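Tryptophan--tRNA ligase (Campylobacter jejuni subsp. jejuni, PDB 3TZL) catalyses, as a homodimeric class I aminoacyl-tRNA synthetase, the ATP-dependent attachment of tryptophan to its cognate tRNA. Local coordinates at residues B[167-171]-B[316-320]. Residues are numbered along the deposited sequence; the frame is centred on the assembly and turned at random.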
ATOM      1  N   TRP B 167       2.288 -18.714  -9.239  1.00 38.68           N
ATOM      2  CA  TRP B 167       3.708 -18.691  -8.884  1.00 34.09           C
ATOM      3  C   TRP B 167       4.257 -19.968  -8.210  1.00 38.30           C
ATOM      4  O   TRP B 167       5.466 -20.104  -8.024  1.00 39.38           O
ATOM      5  CB  TRP B 167       3.985 -17.491  -7.977  1.00 29.01           C
ATOM      6  CG  TRP B 167       4.074 -16.167  -8.665  1.00 30.98           C
ATOM      7  CD1 TRP B 167       4.163 -15.930 -10.022  1.00 33.08           C
ATOM      8  CD2 TRP B 167       4.109 -14.886  -8.032  1.00 35.60           C
ATOM      9  NE1 TRP B 167       4.250 -14.580 -10.261  1.00 30.82           N
ATOM     10  CE2 TRP B 167       4.212 -13.915  -9.060  1.00 36.37           C
ATOM     11  CE3 TRP B 167       4.061 -14.460  -6.694  1.00 35.93           C
ATOM     12  CZ2 TRP B 167       4.263 -12.552  -8.791  1.00 31.83           C
ATOM     13  CZ3 TRP B 167       4.116 -13.101  -6.429  1.00 31.29           C
ATOM     14  CH2 TRP B 167       4.217 -12.166  -7.473  1.00 33.32           C
ATOM     15  N   GLY B 168       3.381 -20.902  -7.852  1.00 39.79           N
ATOM     16  CA  GLY B 168       3.807 -22.093  -7.131  1.00 40.77           C
ATOM     17  C   GLY B 168       3.451 -22.041  -5.656  1.00 47.33           C
ATOM     18  O   GLY B 168       2.528 -21.343  -5.269  1.00 51.25           O
ATOM     19  N   GLU B 169       4.191 -22.770  -4.828  1.00 46.41           N
ATOM     20  CA  GLU B 169       3.905 -22.834  -3.399  1.00 52.43           C
ATOM     21  C   GLU B 169       4.473 -21.620  -2.688  1.00 44.09           C
ATOM     22  O   GLU B 169       5.564 -21.666  -2.120  1.00 48.61           O
ATOM     23  CB  GLU B 169       4.498 -24.102  -2.780  1.00 62.89           C
ATOM     24  CG  GLU B 169       3.757 -25.395  -3.113  1.00 73.90           C
ATOM     25  CD  GLU B 169       4.559 -26.639  -2.731  1.00 82.73           C
ATOM     26  OE1 GLU B 169       5.550 -26.509  -1.973  1.00 84.87           O
ATOM     27  OE2 GLU B 169       4.205 -27.746  -3.196  1.00 84.71           O
ATOM     28  N   ILE B 170       3.733 -20.529  -2.709  1.00 37.17           N
ATOM     29  CA  ILE B 170       4.225 -19.316  -2.091  1.00 42.13           C
ATOM     30  C   ILE B 170       3.640 -19.182  -0.685  1.00 43.29           C
ATOM     31  O   ILE B 170       4.361 -18.912   0.277  1.00 41.59           O
ATOM     32  CB  ILE B 170       3.861 -18.058  -2.902  1.00 41.27           C
ATOM     33  CG1 ILE B 170       4.365 -18.158  -4.341  1.00 46.47           C
ATOM     34  CG2 ILE B 170       4.442 -16.840  -2.247  1.00 45.19           C
ATOM     35  CD1 ILE B 170       5.839 -18.523  -4.458  1.00 49.78           C
ATOM     36  N   PHE B 171       2.328 -19.367  -0.578  1.00 37.64           N
ATOM     37  CA  PHE B 171       1.616 -19.073   0.667  1.00 38.27           C
ATOM     38  C   PHE B 171       0.928 -20.264   1.287  1.00 40.95           C
ATOM     39  O   PHE B 171       0.392 -21.126   0.593  1.00 45.59           O
ATOM     40  CB  PHE B 171       0.560 -17.992   0.441  1.00 31.63           C
ATOM     41  CG  PHE B 171       1.135 -16.652   0.177  1.00 30.96           C
ATOM     42  CD1 PHE B 171       2.079 -16.121   1.030  1.00 29.43           C
ATOM     43  CD2 PHE B 171       0.729 -15.913  -0.930  1.00 25.56           C
ATOM     44  CE1 PHE B 171       2.623 -14.880   0.780  1.00 32.94           C
ATOM     45  CE2 PHE B 171       1.266 -14.673  -1.185  1.00 30.78           C
ATOM     46  CZ  PHE B 171       2.216 -14.154  -0.338  1.00 31.88           C
ATOM     47  N   ILE B 316       9.170 -13.828  -2.779  1.00 31.89           N
ATOM     48  CA  ILE B 316       8.279 -13.002  -3.575  1.00 31.12           C
ATOM     49  C   ILE B 316       9.045 -12.191  -4.618  1.00 28.91           C
ATOM     50  O   ILE B 316       8.600 -12.061  -5.757  1.00 31.94           O
ATOM     51  CB  ILE B 316       7.491 -12.035  -2.702  1.00 34.75           C
ATOM     52  CG1 ILE B 316       6.629 -12.817  -1.699  1.00 34.94           C
ATOM     53  CG2 ILE B 316       6.672 -11.080  -3.574  1.00 29.96           C
ATOM     54  CD1 ILE B 316       5.514 -13.542  -2.315  1.00 34.23           C
ATOM     55  N   TYR B 317      10.190 -11.646  -4.213  1.00 27.80           N
ATOM     56  CA  TYR B 317      11.022 -10.836  -5.097  1.00 32.31           C
ATOM     57  C   TYR B 317      11.464 -11.604  -6.330  1.00 37.07           C
ATOM     58  O   TYR B 317      11.523 -11.045  -7.432  1.00 35.56           O
ATOM     59  CB  TYR B 317      12.284 -10.357  -4.376  1.00 31.12           C
ATOM     60  CG  TYR B 317      12.106  -9.080  -3.579  1.00 33.03           C
ATOM     61  CD1 TYR B 317      10.845  -8.635  -3.225  1.00 32.33           C
ATOM     62  CD2 TYR B 317      13.213  -8.305  -3.204  1.00 33.23           C
ATOM     63  CE1 TYR B 317      10.678  -7.457  -2.500  1.00 33.29           C
ATOM     64  CE2 TYR B 317      13.058  -7.122  -2.479  1.00 29.67           C
ATOM     65  CZ  TYR B 317      11.783  -6.712  -2.123  1.00 32.03           C
ATOM     66  OH  TYR B 317      11.597  -5.556  -1.400  1.00 35.55           O
ATOM     67  N   GLU B 318      11.801 -12.873  -6.140  1.00 35.80           N
ATOM     68  CA  GLU B 318      12.204 -13.706  -7.265  1.00 39.10           C
ATOM     69  C   GLU B 318      11.057 -13.843  -8.276  1.00 40.53           C
ATOM     70  O   GLU B 318      11.296 -13.892  -9.491  1.00 41.12           O
ATOM     71  CB  GLU B 318      12.699 -15.073  -6.799  1.00 44.95           C
ATOM     72  CG  GLU B 318      13.142 -16.004  -7.937  1.00 64.09           C
ATOM     73  CD  GLU B 318      14.495 -15.614  -8.573  1.00 77.41           C
ATOM     74  OE1 GLU B 318      15.003 -14.496  -8.317  1.00 84.65           O
ATOM     75  OE2 GLU B 318      15.058 -16.432  -9.333  1.00 79.78           O
ATOM     76  N   LYS B 319       9.817 -13.859  -7.781  1.00 35.34           N
ATOM     77  CA  LYS B 319       8.658 -14.045  -8.663  1.00 35.97           C
ATOM     78  C   LYS B 319       8.163 -12.764  -9.329  1.00 36.01           C
ATOM     79  O   LYS B 319       7.577 -12.823 -10.409  1.00 35.42           O
ATOM     80  CB  LYS B 319       7.502 -14.724  -7.919  1.00 33.32           C
ATOM     81  CG  LYS B 319       7.880 -16.045  -7.243  1.00 36.55           C
ATOM     82  CD  LYS B 319       8.539 -17.004  -8.228  1.00 41.19           C
ATOM     83  CE  LYS B 319       7.530 -17.718  -9.082  1.00 50.53           C
ATOM     84  NZ  LYS B 319       8.154 -18.322 -10.294  1.00 60.43           N
ATOM     85  N   ILE B 320       8.375 -11.612  -8.688  1.00 32.32           N
ATOM     86  CA  ILE B 320       7.818 -10.356  -9.205  1.00 35.22           C
ATOM     87  C   ILE B 320       8.900  -9.511  -9.888  1.00 37.68           C
ATOM     88  O   ILE B 320       8.616  -8.494 -10.533  1.00 37.32           O
ATOM     89  CB  ILE B 320       7.123  -9.536  -8.088  1.00 31.48           C
ATOM     90  CG1 ILE B 320       6.201  -8.464  -8.687  1.00 33.26           C
ATOM     91  CG2 ILE B 320       8.159  -8.891  -7.200  1.00 22.54           C
ATOM     92  CD1 ILE B 320       5.015  -9.021  -9.483  1.00 26.93           C
TER
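At the C-terminal end of helix 291-320, the last turn of this long helix packs on the end of helix 150-167 and the loop that follows, Trp167, the last residue of helix 150-167, laying its indole against Lys319. CB of Lys319 stands over the six-membered ring in a CH-pi contact, 3.6 Å from its centroid and 18° off the normal. The lysine chain then bends at chi2 and chi3 (-53° and -80°) and doubles back along the indole, running opposite to it, which brings CE of Lys319 to 3.3 Å from O of Trp167. Ile320 approaches the same ring at its edge, near the plane, CD1 lying 3.7 Å from CZ2 of Trp167. The indole N-H is used across the dimer: NE1 of Trp167 bonds to the backbone O of Gln51 of the second subunit, while Phe98 meets the indole edge-to-face. Helix 150-167 belongs to the catalytic domain of this class I synthetase, and Gly168, with positive phi, ends its helical course. Two residues on, CG2 of Ile170 meets CD1 of Ile316 at 3.5 Å, a tight carbon pair. The same methyl also lies over the middle of the Phe171 ring, 3.8 Å from its plane. CD1 of Ile316 also reaches CZ of Phe171, at 3.9 Å, the two side chains crossing at about a right angle. Leu91 and Leu95 of helix 87-96 pack on Phe171, and Ile94 touches both Trp167 and Ile316. OD1 of Asn164 takes hydrogen bonds from the backbone N of both Ile170 and Phe171.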